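Local coordinates for protein copper-containing nitrite reductase (Thermus scotoductus, PDB 6HBE) that probably reduces nitrite to nitric oxide at a copper centre, drawing electrons from cytochrome c, as a homotrimer whose subunits each carry three cupredoxin-like domains, at residues S78-N83 / G244-W249; G118-M123 / N375-D380; M123-G128 / E383-G388; V135-E140 / Y199-F204; D169-K174 / Q352-S357. All blocks are in the same frame, centred on the assembly; numbering follows the deposited sequence.

All five contacts are buried, but they serve different joints of the fold. Contacts 1 and 4 tie the first cupredoxin domain to the second, contact 1 by a copper-bound histidine beside a serine and contact 4 by a tyrosine, glutamate and arginine cluster; they meet where strands 199-208 and 248-254 pair. Contacts 2 and 3 both use helix 120-126, share Met123 and join the first domain to the C-terminal one, through ring packing and water in contact 2 and a single straight hydrogen bond in contact 3. Contact 5 is apolar, yet Tyr171 and Asn356 lead to Asp377 and His120 of contact 2. Contacts 1, 2, 3 and 5 also touch the second subunit; no other chain touches contact 4.

Contact 1: S78-N83 / G244-W249; sequences SIHAAN and GPSDSW. With CU (copper (II) ion), chain M.
His80 meets Ser246 beside the type 2 copper site of the nitrite reductase, a mononuclear site whose other two histidine ligands are His114 and His267 of the second subunit. From CB the histidine leaves the turn 79-82 with CG opposite the carbonyl carbon (chi1 -65°), which carries the imidazole toward Ser246. Next round the ring, CD2 passes 3.2 Å from the copper. ND1, on the other flank, is hydrogen-bonded to Gln239 of the second subunit and also has Ser246 OG 3.2 Å away. CE1 lies between metal and serine, 3.1 Å from Ser246 OG, and the hydroxyl approaches at the ring edge, in its plane. At the tip, NE2 binds copper at 2.1 Å. One imidazole thus touches the metal, the second domain and a neighbouring subunit. Ser246 sits in a type II turn from Gly244 to Asp247. The fourth copper ligand is a water, 1.9 Å from the metal, which is hydrogen-bonded to Ser78 OG at 2.8 Å.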
# COMPACT_ATOMS: atom_id res chain seq x y z
N SER C 78 -18.38 -18.02 -2.09
CA SER C 78 -18.29 -17.86 -0.64
C SER C 78 -19.25 -16.76 -0.20
O SER C 78 -19.38 -15.75 -0.88
CB SER C 78 -16.85 -17.49 -0.21
OG SER C 78 -16.84 -17.22 1.19
N ILE C 79 -19.91 -16.95 0.94
CA ILE C 79 -20.91 -16.00 1.43
C ILE C 79 -20.72 -15.80 2.93
O ILE C 79 -21.02 -16.69 3.76
CB ILE C 79 -22.36 -16.46 1.04
CG1 ILE C 79 -23.41 -15.49 1.59
CG2 ILE C 79 -22.66 -17.90 1.44
CD1 ILE C 79 -24.64 -15.40 0.69
N HIS C 80 -20.22 -14.61 3.31
CA HIS C 80 -19.70 -14.40 4.66
C HIS C 80 -20.78 -14.38 5.74
O HIS C 80 -20.44 -14.49 6.90
CB HIS C 80 -18.82 -13.12 4.77
CG HIS C 80 -17.55 -13.13 3.98
ND1 HIS C 80 -16.64 -12.09 4.03
CD2 HIS C 80 -17.01 -14.05 3.14
CE1 HIS C 80 -15.63 -12.34 3.22
NE2 HIS C 80 -15.82 -13.54 2.67
N ALA C 81 -22.06 -14.20 5.37
CA ALA C 81 -23.20 -14.34 6.33
C ALA C 81 -23.44 -15.75 6.86
O ALA C 81 -24.18 -15.92 7.86
CB ALA C 81 -24.49 -13.82 5.69
N ALA C 82 -22.84 -16.75 6.23
CA ALA C 82 -22.96 -18.15 6.68
C ALA C 82 -21.87 -18.55 7.69
O ALA C 82 -20.69 -18.57 7.31
CB ALA C 82 -22.89 -19.06 5.48
N ASN C 83 -22.27 -18.88 8.93
CA ASN C 83 -21.40 -19.49 9.95
C ASN C 83 -21.59 -21.04 9.91
O ASN C 83 -22.02 -21.65 10.89
CB ASN C 83 -21.69 -18.93 11.36
CG ASN C 83 -20.70 -19.41 12.42
OD1 ASN C 83 -19.49 -19.47 12.18
ND2 ASN C 83 -21.20 -19.75 13.61
N GLY C 244 -10.57 -2.05 6.16
CA GLY C 244 -9.75 -2.85 5.26
C GLY C 244 -10.58 -3.68 4.31
O GLY C 244 -11.81 -3.63 4.36
N PRO C 245 -9.91 -4.41 3.39
CA PRO C 245 -10.67 -5.31 2.49
C PRO C 245 -11.57 -6.33 3.21
O PRO C 245 -11.06 -7.09 4.02
CB PRO C 245 -9.58 -5.98 1.65
CG PRO C 245 -8.50 -4.93 1.60
CD PRO C 245 -8.50 -4.32 2.98
N SER C 246 -12.86 -6.33 2.84
CA SER C 246 -13.98 -7.10 3.45
C SER C 246 -14.47 -6.63 4.82
O SER C 246 -15.34 -7.30 5.42
CB SER C 246 -13.74 -8.64 3.45
OG SER C 246 -14.94 -9.33 3.83
N ASP C 247 -13.94 -5.51 5.32
CA ASP C 247 -14.54 -4.82 6.47
C ASP C 247 -15.79 -4.04 6.03
O ASP C 247 -15.90 -3.57 4.90
CB ASP C 247 -13.57 -3.79 7.11
CG ASP C 247 -12.52 -4.40 8.05
OD1 ASP C 247 -12.81 -5.40 8.79
OD2 ASP C 247 -11.41 -3.77 8.12
N SER C 248 -16.70 -3.87 6.96
CA SER C 248 -17.97 -3.16 6.71
C SER C 248 -18.40 -2.34 7.92
O SER C 248 -17.90 -2.57 9.02
CB SER C 248 -19.10 -4.15 6.38
OG SER C 248 -19.45 -4.93 7.56
N TRP C 249 -19.31 -1.39 7.67
CA TRP C 249 -19.92 -0.55 8.69
C TRP C 249 -21.39 -0.31 8.39
O TRP C 249 -21.76 -0.24 7.22
CB TRP C 249 -19.23 0.83 8.76
CG TRP C 249 -17.81 0.83 9.27
CD1 TRP C 249 -16.65 0.72 8.50
CD2 TRP C 249 -17.38 0.96 10.63
NE1 TRP C 249 -15.55 0.77 9.31
CE2 TRP C 249 -15.96 0.92 10.62
CE3 TRP C 249 -18.04 1.14 11.85
CZ2 TRP C 249 -15.18 1.06 11.79
CZ3 TRP C 249 -17.27 1.26 13.04
CH2 TRP C 249 -15.86 1.19 12.99
CU CU M . -14.26 -14.27 1.53
O HOH W 1 -14.30 -16.18 1.93

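Contact 2: G118-M123 / N375-D380; sequences GGHGIM and NEDVFD
Chi1 of -179° extends His120 from the start of its helix past Phe379, whose own chi1 of -170° lays its ring beneath the backbone of 119-120. The two side chains slide by in opposite directions, His120 CB 3.9 Å from Phe379 CD1. Gly119 CA makes a CH-pi contact over the ring face, 4.2 Å from the centroid of Phe379; a beta carbon on that glycine would collide with CE1. His120 N lies above the same ring, toward its rim. Here helix 120-126 of the first cupredoxin domain meets the loop after strand 370-375 in the C-terminal cupredoxin domain, close to that domain's copper. Asp377 is second shell to this metal, since its OD2 bonds the copper ligand His390. The Asp377 and His120 side chains cross at about a right angle, the carboxylate and imidazole planes 64° apart, with OD2 3.3 Å from NE2, while NE2 is hydrogen-bonded to Asn356. On the other nitrogen, a water 2.9 Å from His120 ND1 accepts a bond from Phe379 N.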
# COMPACT_ATOMS: atom_id res chain seq x y z
N GLY C 118 -12.02 -22.17 -5.55
CA GLY C 118 -11.14 -22.85 -4.62
C GLY C 118 -9.72 -22.43 -4.92
O GLY C 118 -9.40 -21.96 -6.03
N GLY C 119 -8.87 -22.59 -3.92
CA GLY C 119 -7.42 -22.32 -4.07
C GLY C 119 -7.08 -20.97 -4.63
O GLY C 119 -7.64 -19.95 -4.19
N HIS C 120 -6.19 -20.97 -5.63
CA HIS C 120 -5.67 -19.78 -6.27
C HIS C 120 -6.81 -18.92 -6.84
O HIS C 120 -6.74 -17.69 -6.83
CB HIS C 120 -4.73 -20.21 -7.39
CG HIS C 120 -4.08 -19.08 -8.14
ND1 HIS C 120 -3.06 -18.32 -7.62
CD2 HIS C 120 -4.28 -18.62 -9.40
CE1 HIS C 120 -2.66 -17.44 -8.52
NE2 HIS C 120 -3.39 -17.60 -9.60
N GLY C 121 -7.86 -19.58 -7.34
CA GLY C 121 -8.91 -18.90 -8.04
C GLY C 121 -9.77 -18.01 -7.21
O GLY C 121 -10.42 -17.14 -7.76
N ILE C 122 -9.85 -18.28 -5.90
CA ILE C 122 -10.59 -17.41 -4.98
C ILE C 122 -10.09 -15.97 -5.17
O ILE C 122 -10.90 -15.06 -5.49
CB ILE C 122 -10.44 -17.84 -3.50
CG1 ILE C 122 -10.98 -19.27 -3.28
CG2 ILE C 122 -11.11 -16.81 -2.58
CD1 ILE C 122 -10.62 -19.85 -1.92
N MET C 123 -8.76 -15.80 -5.07
CA MET C 123 -8.11 -14.48 -5.21
C MET C 123 -8.15 -13.99 -6.64
O MET C 123 -8.56 -12.83 -6.89
CB MET C 123 -6.65 -14.53 -4.69
CG MET C 123 -6.53 -14.78 -3.19
SD MET C 123 -6.77 -16.50 -2.63
CE MET C 123 -5.21 -17.25 -3.14
N ASN C 375 7.08 -18.51 -13.97
CA ASN C 375 5.83 -18.46 -13.25
C ASN C 375 6.03 -17.80 -11.88
O ASN C 375 6.61 -18.40 -10.98
CB ASN C 375 5.16 -19.84 -13.10
CG ASN C 375 3.72 -19.74 -12.61
OD1 ASN C 375 3.19 -18.64 -12.37
ND2 ASN C 375 3.07 -20.88 -12.44
N GLU C 376 5.50 -16.58 -11.73
CA GLU C 376 5.55 -15.85 -10.45
C GLU C 376 4.33 -16.15 -9.56
O GLU C 376 4.37 -15.86 -8.35
CB GLU C 376 5.69 -14.34 -10.67
CG GLU C 376 7.07 -13.85 -11.10
CD GLU C 376 8.23 -14.18 -10.13
OE1 GLU C 376 8.03 -14.52 -8.93
OE2 GLU C 376 9.40 -14.10 -10.57
N ASP C 377 3.27 -16.76 -10.09
CA ASP C 377 2.17 -17.18 -9.20
C ASP C 377 2.71 -18.26 -8.27
O ASP C 377 3.59 -19.05 -8.67
CB ASP C 377 0.91 -17.64 -9.97
CG ASP C 377 -0.02 -16.48 -10.38
OD1 ASP C 377 -0.04 -15.41 -9.71
OD2 ASP C 377 -0.74 -16.63 -11.40
N VAL C 378 2.24 -18.26 -7.02
CA VAL C 378 2.83 -19.01 -5.92
C VAL C 378 2.07 -20.32 -5.60
O VAL C 378 2.73 -21.32 -5.30
CB VAL C 378 2.95 -18.12 -4.64
CG1 VAL C 378 3.82 -18.79 -3.57
CG2 VAL C 378 3.57 -16.79 -5.01
N PHE C 379 0.73 -20.31 -5.66
CA PHE C 379 -0.10 -21.49 -5.37
C PHE C 379 -0.15 -22.42 -6.60
O PHE C 379 -0.87 -22.16 -7.56
CB PHE C 379 -1.53 -21.05 -4.99
CG PHE C 379 -2.40 -22.17 -4.44
CD1 PHE C 379 -3.07 -23.04 -5.29
CD2 PHE C 379 -2.61 -22.28 -3.09
CE1 PHE C 379 -3.90 -24.03 -4.78
CE2 PHE C 379 -3.45 -23.26 -2.57
CZ PHE C 379 -4.09 -24.15 -3.42
N ASP C 380 0.64 -23.50 -6.58
CA ASP C 380 0.76 -24.40 -7.76
C ASP C 380 0.18 -25.81 -7.48
O ASP C 380 0.51 -26.80 -8.15
CB ASP C 380 2.22 -24.41 -8.27
CG ASP C 380 3.23 -24.88 -7.22
OD1 ASP C 380 2.83 -25.49 -6.18
OD2 ASP C 380 4.44 -24.61 -7.42
O HOH W 2 -0.67 -17.82 -6.08

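Contact 3: M123-G128 / E383-G388; sequences MAHTMG and EGERTG. With CU (copper (II) ion), chain N.
His125 and Glu385 meet through one short, straight bond: NE2 gives its hydrogen to OE1 at 2.8 Å, with an angle of 174° at the hydrogen. The acceptor lies in the imidazole plane, yet the nitrogen stands above the carboxylate plane, the two flat groups being turned 55° apart. A bend at chi2 (-59°) curls the glutamate so that its OE1 reaches the histidine edge. This is the tight, buried part, with Phe44 stacked on the imidazole and Tyr433 OH also bonded to OE1. Toward the surface the 383-388 loop is looser. There Glu383 and Arg386, at either end of a short turn, form a salt bridge of their own, Arg386 NH2 lying 2.6 Å from Glu383 OE2, and it takes no part in gripping the helix. With an alanine here in place of Glu385, NE2 of His125 would probably be left without its acceptor and the imidazole less firmly fixed in rotation. The opposite nitrogen, ND1, binds the type 1 copper at 2.0 Å, alongside His75, Cys115 and Gln130. Glu385 also touches His431, a ligand of the C-terminal copper. A carboxylate on NE2 is likely to polarise the imidazole and make ND1 a stronger donor to the metal, so the C-terminal domain may influence the first domain's copper.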
# COMPACT_ATOMS: atom_id res chain seq x y z
N MET C 123 -8.76 -15.80 -5.07
CA MET C 123 -8.11 -14.48 -5.21
C MET C 123 -8.15 -13.99 -6.64
O MET C 123 -8.56 -12.83 -6.89
CB MET C 123 -6.65 -14.53 -4.69
CG MET C 123 -6.53 -14.78 -3.19
SD MET C 123 -6.77 -16.50 -2.63
CE MET C 123 -5.21 -17.25 -3.14
N ALA C 124 -7.85 -14.88 -7.61
CA ALA C 124 -7.79 -14.43 -9.02
C ALA C 124 -9.15 -14.00 -9.59
O ALA C 124 -9.25 -12.97 -10.28
CB ALA C 124 -7.13 -15.48 -9.91
N HIS C 125 -10.21 -14.73 -9.27
CA HIS C 125 -11.56 -14.36 -9.77
C HIS C 125 -12.17 -13.15 -9.07
O HIS C 125 -12.86 -12.35 -9.70
CB HIS C 125 -12.55 -15.54 -9.66
CG HIS C 125 -12.32 -16.61 -10.67
ND1 HIS C 125 -13.36 -17.32 -11.25
CD2 HIS C 125 -11.18 -17.11 -11.21
CE1 HIS C 125 -12.86 -18.22 -12.08
NE2 HIS C 125 -11.55 -18.12 -12.08
N THR C 126 -11.96 -13.03 -7.76
CA THR C 126 -12.55 -11.91 -7.00
C THR C 126 -12.04 -10.58 -7.55
O THR C 126 -12.83 -9.63 -7.83
CB THR C 126 -12.29 -12.07 -5.50
OG1 THR C 126 -13.00 -13.22 -5.02
CG2 THR C 126 -12.76 -10.83 -4.73
N MET C 127 -10.76 -10.51 -7.82
CA MET C 127 -10.19 -9.27 -8.39
C MET C 127 -10.66 -8.91 -9.79
O MET C 127 -10.52 -7.76 -10.20
CB MET C 127 -8.66 -9.22 -8.27
CG MET C 127 -7.88 -10.22 -9.06
SD MET C 127 -7.84 -9.85 -10.81
CE MET C 127 -7.21 -8.23 -10.96
N GLY C 128 -11.24 -9.88 -10.52
CA GLY C 128 -11.88 -9.64 -11.82
C GLY C 128 -13.32 -9.14 -11.82
O GLY C 128 -13.89 -8.94 -12.88
N GLU C 383 -5.91 -28.08 -9.52
CA GLU C 383 -6.00 -28.05 -10.98
C GLU C 383 -7.00 -27.02 -11.47
O GLU C 383 -7.82 -26.52 -10.69
CB GLU C 383 -6.40 -29.45 -11.52
CG GLU C 383 -7.41 -30.21 -10.66
CD GLU C 383 -8.78 -29.57 -10.59
OE1 GLU C 383 -9.39 -29.35 -11.66
OE2 GLU C 383 -9.24 -29.26 -9.45
N GLY C 384 -6.94 -26.72 -12.77
CA GLY C 384 -7.91 -25.84 -13.43
C GLY C 384 -7.91 -24.44 -12.81
O GLY C 384 -6.84 -23.90 -12.46
N GLU C 385 -9.11 -23.88 -12.62
CA GLU C 385 -9.26 -22.57 -11.97
C GLU C 385 -8.84 -22.55 -10.51
O GLU C 385 -8.71 -21.46 -9.92
CB GLU C 385 -10.72 -22.07 -12.11
CG GLU C 385 -11.16 -21.85 -13.55
CD GLU C 385 -10.31 -20.85 -14.28
OE1 GLU C 385 -9.92 -19.80 -13.67
OE2 GLU C 385 -10.04 -21.10 -15.48
N ARG C 386 -8.62 -23.71 -9.90
CA ARG C 386 -8.11 -23.77 -8.54
C ARG C 386 -6.59 -23.67 -8.40
O ARG C 386 -6.10 -23.51 -7.26
CB ARG C 386 -8.65 -25.01 -7.82
CG ARG C 386 -10.16 -25.06 -7.75
CD ARG C 386 -10.67 -26.13 -6.81
NE ARG C 386 -10.21 -27.45 -7.24
CZ ARG C 386 -10.15 -28.53 -6.47
NH1 ARG C 386 -10.54 -28.49 -5.21
NH2 ARG C 386 -9.74 -29.68 -6.98
N THR C 387 -5.86 -23.71 -9.52
CA THR C 387 -4.39 -23.71 -9.53
C THR C 387 -3.83 -22.44 -10.14
O THR C 387 -4.47 -21.76 -10.96
CB THR C 387 -3.76 -24.94 -10.27
OG1 THR C 387 -2.41 -25.12 -9.86
CG2 THR C 387 -3.81 -24.82 -11.77
N GLY C 388 -2.63 -22.11 -9.69
CA GLY C 388 -1.81 -21.05 -10.28
C GLY C 388 -0.63 -21.55 -11.11
O GLY C 388 0.26 -20.75 -11.44
CU CU N . -15.29 -17.19 -10.65

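Contact 4: V135-E140 / Y199-F204; sequences VVEPKE and YLRIYF
Polar contacts come first: Tyr203 OH donates to Glu137 OE1, the oxygens modelled only 2.4 Å apart, so short that the exact length is doubtful. The carboxylate arrives at the ring edge, its plane turned 75° from that of the phenol. Arg201 takes the same hydroxyl from another quarter. A bend at chi3 (78°) presents the guanidinium side-on, with NE 3.0 Å and NH2 3.2 Å from Tyr203 OH, both in the guanidinium plane; three bonds thus grip this buried oxygen. Charge pairing adds a longer link, Glu137 OE2 to Arg201 NH2 at 3.4 Å. The third guanidinium nitrogen, NH1, bonds Tyr199 OH at 2.9 Å and is salt-bridged to Glu145. These groups lie at the junction of the first two cupredoxin domains: strand 135-137 belongs to a sheet of the first, strand 199-204 to a sheet of the second, and the two run roughly antiparallel, 10.3 Å apart at closest approach. A phenylalanine in place of Tyr203 would keep the ring but is likely to leave Glu137 OE1 and Arg201 NE without their shared partner. The apolar part is small. Val135 CG1 lies 3.9 Å from Tyr203 CE2, the side chains crossing at about a right angle, and Tyr157 stacks on the same phenol ring.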
# COMPACT_ATOMS: atom_id res chain seq x y z
N VAL C 135 -26.90 -8.20 3.25
CA VAL C 135 -27.24 -7.53 4.49
C VAL C 135 -28.20 -8.38 5.31
O VAL C 135 -29.22 -8.88 4.77
CB VAL C 135 -27.93 -6.16 4.25
CG1 VAL C 135 -28.28 -5.48 5.56
CG2 VAL C 135 -27.05 -5.25 3.40
N VAL C 136 -27.89 -8.50 6.60
CA VAL C 136 -28.73 -9.16 7.62
C VAL C 136 -29.17 -8.12 8.63
O VAL C 136 -28.41 -7.70 9.49
CB VAL C 136 -27.98 -10.34 8.31
CG1 VAL C 136 -28.89 -11.06 9.31
CG2 VAL C 136 -27.46 -11.33 7.29
N GLU C 137 -30.42 -7.68 8.52
CA GLU C 137 -30.96 -6.62 9.39
C GLU C 137 -31.21 -7.16 10.79
O GLU C 137 -31.92 -8.17 10.91
CB GLU C 137 -32.34 -6.14 8.90
CG GLU C 137 -32.38 -4.91 8.05
CD GLU C 137 -31.66 -3.66 8.61
OE1 GLU C 137 -30.91 -3.13 7.82
OE2 GLU C 137 -31.88 -3.16 9.73
N PRO C 138 -30.69 -6.48 11.83
CA PRO C 138 -30.82 -7.01 13.19
C PRO C 138 -32.23 -6.91 13.76
O PRO C 138 -32.99 -6.00 13.39
CB PRO C 138 -29.90 -6.11 14.01
CG PRO C 138 -29.88 -4.81 13.26
CD PRO C 138 -29.95 -5.20 11.81
N LYS C 139 -32.56 -7.82 14.68
CA LYS C 139 -33.79 -7.73 15.43
C LYS C 139 -33.69 -6.56 16.39
O LYS C 139 -34.64 -5.82 16.52
CB LYS C 139 -34.07 -9.02 16.22
CG LYS C 139 -34.31 -10.25 15.34
CD LYS C 139 -35.54 -11.05 15.77
CE LYS C 139 -35.73 -12.29 14.90
NZ LYS C 139 -34.76 -13.37 15.24
N GLU C 140 -32.55 -6.40 17.06
CA GLU C 140 -32.29 -5.23 17.91
C GLU C 140 -32.16 -4.00 17.02
O GLU C 140 -31.30 -3.97 16.13
CB GLU C 140 -30.99 -5.42 18.72
CG GLU C 140 -30.57 -4.22 19.57
CD GLU C 140 -29.22 -4.38 20.26
OE1 GLU C 140 -28.59 -5.46 20.19
OE2 GLU C 140 -28.78 -3.39 20.88
N TYR C 199 -32.87 11.61 8.43
CA TYR C 199 -32.13 10.50 9.07
C TYR C 199 -31.68 9.51 7.98
O TYR C 199 -32.51 8.80 7.38
CB TYR C 199 -33.01 9.84 10.15
CG TYR C 199 -32.63 8.44 10.62
CD1 TYR C 199 -31.30 7.96 10.59
CD2 TYR C 199 -33.62 7.60 11.17
CE1 TYR C 199 -31.00 6.68 11.03
CE2 TYR C 199 -33.32 6.32 11.62
CZ TYR C 199 -32.01 5.87 11.57
OH TYR C 199 -31.73 4.59 12.02
N LEU C 200 -30.36 9.50 7.69
CA LEU C 200 -29.77 8.55 6.74
C LEU C 200 -29.17 7.34 7.45
O LEU C 200 -28.56 7.49 8.50
CB LEU C 200 -28.68 9.23 5.89
CG LEU C 200 -29.08 10.48 5.11
CD1 LEU C 200 -27.92 10.94 4.23
CD2 LEU C 200 -30.32 10.32 4.23
N ARG C 201 -29.34 6.15 6.86
CA ARG C 201 -28.57 4.96 7.30
C ARG C 201 -27.77 4.41 6.10
O ARG C 201 -28.33 4.11 5.06
CB ARG C 201 -29.46 3.89 7.96
CG ARG C 201 -28.68 2.81 8.74
CD ARG C 201 -29.49 2.26 9.91
NE ARG C 201 -30.51 1.30 9.47
CZ ARG C 201 -31.74 1.14 9.98
NH1 ARG C 201 -32.22 1.91 10.97
NH2 ARG C 201 -32.52 0.19 9.49
N ILE C 202 -26.44 4.31 6.27
CA ILE C 202 -25.50 3.95 5.20
C ILE C 202 -24.99 2.54 5.53
O ILE C 202 -24.59 2.27 6.67
CB ILE C 202 -24.33 4.96 5.09
CG1 ILE C 202 -24.86 6.38 4.81
CG2 ILE C 202 -23.33 4.56 3.99
CD1 ILE C 202 -23.86 7.49 5.08
N TYR C 203 -25.04 1.65 4.56
CA TYR C 203 -24.52 0.28 4.68
C TYR C 203 -23.29 0.26 3.76
O TYR C 203 -23.45 0.31 2.53
CB TYR C 203 -25.59 -0.72 4.23
CG TYR C 203 -26.88 -0.74 5.07
CD1 TYR C 203 -27.87 0.24 4.89
CD2 TYR C 203 -27.11 -1.75 5.99
CE1 TYR C 203 -29.05 0.21 5.63
CE2 TYR C 203 -28.29 -1.79 6.75
CZ TYR C 203 -29.25 -0.79 6.57
OH TYR C 203 -30.43 -0.80 7.30
N PHE C 204 -22.09 0.20 4.35
CA PHE C 204 -20.83 0.34 3.59
C PHE C 204 -19.99 -0.93 3.67
O PHE C 204 -19.71 -1.40 4.78
CB PHE C 204 -20.02 1.51 4.16
CG PHE C 204 -18.65 1.68 3.51
CD1 PHE C 204 -18.55 1.90 2.16
CD2 PHE C 204 -17.49 1.69 4.27
CE1 PHE C 204 -17.32 2.06 1.55
CE2 PHE C 204 -16.25 1.89 3.67
CZ PHE C 204 -16.17 2.04 2.29

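Contact 5: D169-K174 / Q352-S357; sequences DFYDGK and QMVGNS
The C-terminal end of helix 167-172, in the second cupredoxin domain, packs Tyr171 against Val354 and Gly355 in the tight turn that links strands 349-353 and 358-359 of the third. Val354 CG2 lies over the centre of the tyrosine ring in a CH-pi contact, 3.7 Å from the centroid and 14° off the normal. This methyl reaches the ring because it stands opposite the backbone N, while chi1 of 55° leaves CG1 in the crowded position between N and carbonyl carbon. Gly355 follows along the ring, its N 3.6 Å from Tyr171 CE1. That N is bonded to Asp377 OD1, which also accepts a weak bond from Tyr171 OH. The turn closes a beta hairpin of the C-terminal cupredoxin domain, held by Val354 N to Ser357 O at 2.9 Å and by Ser357 OG to Val354 O at 2.8 Å, the latter nearly straight on the carbonyl. The helix ends in a Schellman motif at Gly173, whose positive phi allows Lys174 N to bond Asp169 O at 2.9 Å. Lys274 of the second subunit bonds the carbonyl oxygen of Tyr171.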
# COMPACT_ATOMS: atom_id res chain seq x y z
N ASP C 169 0.06 -5.63 -11.75
CA ASP C 169 -0.41 -4.48 -10.93
C ASP C 169 -1.22 -4.98 -9.73
O ASP C 169 -1.12 -4.39 -8.64
CB ASP C 169 -1.29 -3.53 -11.75
CG ASP C 169 -0.50 -2.68 -12.73
OD1 ASP C 169 0.75 -2.68 -12.65
OD2 ASP C 169 -1.13 -1.99 -13.55
N PHE C 170 -1.97 -6.07 -9.89
CA PHE C 170 -2.70 -6.67 -8.76
C PHE C 170 -1.74 -7.12 -7.62
O PHE C 170 -2.00 -6.84 -6.42
CB PHE C 170 -3.61 -7.82 -9.19
CG PHE C 170 -4.36 -8.46 -8.03
CD1 PHE C 170 -5.32 -7.74 -7.33
CD2 PHE C 170 -4.07 -9.75 -7.65
CE1 PHE C 170 -5.98 -8.33 -6.23
CE2 PHE C 170 -4.70 -10.33 -6.54
CZ PHE C 170 -5.66 -9.61 -5.84
N TYR C 171 -0.68 -7.85 -7.96
CA TYR C 171 0.36 -8.24 -6.97
C TYR C 171 0.98 -7.01 -6.28
O TYR C 171 1.17 -6.99 -5.08
CB TYR C 171 1.47 -9.09 -7.63
CG TYR C 171 1.28 -10.58 -7.56
CD1 TYR C 171 0.17 -11.20 -8.10
CD2 TYR C 171 2.28 -11.39 -7.01
CE1 TYR C 171 0.01 -12.58 -8.04
CE2 TYR C 171 2.15 -12.76 -6.96
CZ TYR C 171 1.00 -13.35 -7.47
OH TYR C 171 0.86 -14.72 -7.38
N ASP C 172 1.25 -5.98 -7.06
CA ASP C 172 1.86 -4.75 -6.57
C ASP C 172 0.93 -3.74 -5.83
O ASP C 172 1.40 -2.70 -5.34
CB ASP C 172 2.55 -4.05 -7.77
CG ASP C 172 3.69 -4.88 -8.39
OD1 ASP C 172 4.16 -5.83 -7.76
OD2 ASP C 172 4.11 -4.58 -9.53
N GLY C 173 -0.37 -4.02 -5.77
CA GLY C 173 -1.36 -3.11 -5.15
C GLY C 173 -1.58 -1.82 -5.90
O GLY C 173 -1.92 -0.79 -5.29
N LYS C 174 -1.34 -1.83 -7.21
CA LYS C 174 -1.46 -0.65 -8.04
C LYS C 174 -2.83 -0.65 -8.80
O LYS C 174 -2.91 -1.11 -9.94
CB LYS C 174 -0.28 -0.59 -9.01
CG LYS C 174 -0.23 0.69 -9.85
CD LYS C 174 0.81 0.64 -10.98
CE LYS C 174 0.71 1.89 -11.84
NZ LYS C 174 1.49 1.86 -13.12
N GLN C 352 6.66 -12.82 -17.51
CA GLN C 352 6.10 -13.38 -16.27
C GLN C 352 4.69 -13.87 -16.46
O GLN C 352 3.88 -13.20 -17.10
CB GLN C 352 6.08 -12.30 -15.16
CG GLN C 352 7.43 -11.74 -14.79
CD GLN C 352 7.35 -10.75 -13.62
OE1 GLN C 352 6.34 -10.07 -13.45
NE2 GLN C 352 8.39 -10.69 -12.83
N MET C 353 4.38 -15.02 -15.88
CA MET C 353 3.00 -15.41 -15.60
C MET C 353 2.73 -14.93 -14.16
O MET C 353 3.44 -15.31 -13.25
CB MET C 353 2.81 -16.93 -15.67
CG MET C 353 3.12 -17.53 -17.05
SD MET C 353 4.16 -19.00 -16.89
CE MET C 353 3.83 -19.79 -18.49
N VAL C 354 1.73 -14.06 -13.99
CA VAL C 354 1.49 -13.40 -12.69
C VAL C 354 0.03 -12.91 -12.60
O VAL C 354 -0.46 -12.22 -13.49
CB VAL C 354 2.54 -12.28 -12.42
CG1 VAL C 354 2.61 -11.25 -13.53
CG2 VAL C 354 2.31 -11.59 -11.06
N GLY C 355 -0.66 -13.27 -11.51
CA GLY C 355 -2.09 -12.94 -11.36
C GLY C 355 -2.96 -13.39 -12.52
O GLY C 355 -3.82 -12.64 -12.98
N ASN C 356 -2.75 -14.64 -12.99
CA ASN C 356 -3.44 -15.18 -14.17
C ASN C 356 -3.37 -14.23 -15.37
O ASN C 356 -4.39 -13.91 -15.99
CB ASN C 356 -4.90 -15.57 -13.86
CG ASN C 356 -5.02 -16.80 -12.96
OD1 ASN C 356 -4.05 -17.26 -12.35
ND2 ASN C 356 -6.22 -17.34 -12.90
N SER C 357 -2.16 -13.75 -15.64
CA SER C 357 -1.88 -12.90 -16.79
C SER C 357 -0.46 -13.05 -17.24
O SER C 357 0.36 -13.60 -16.51
CB SER C 357 -2.21 -11.42 -16.50
OG SER C 357 -1.23 -10.77 -15.70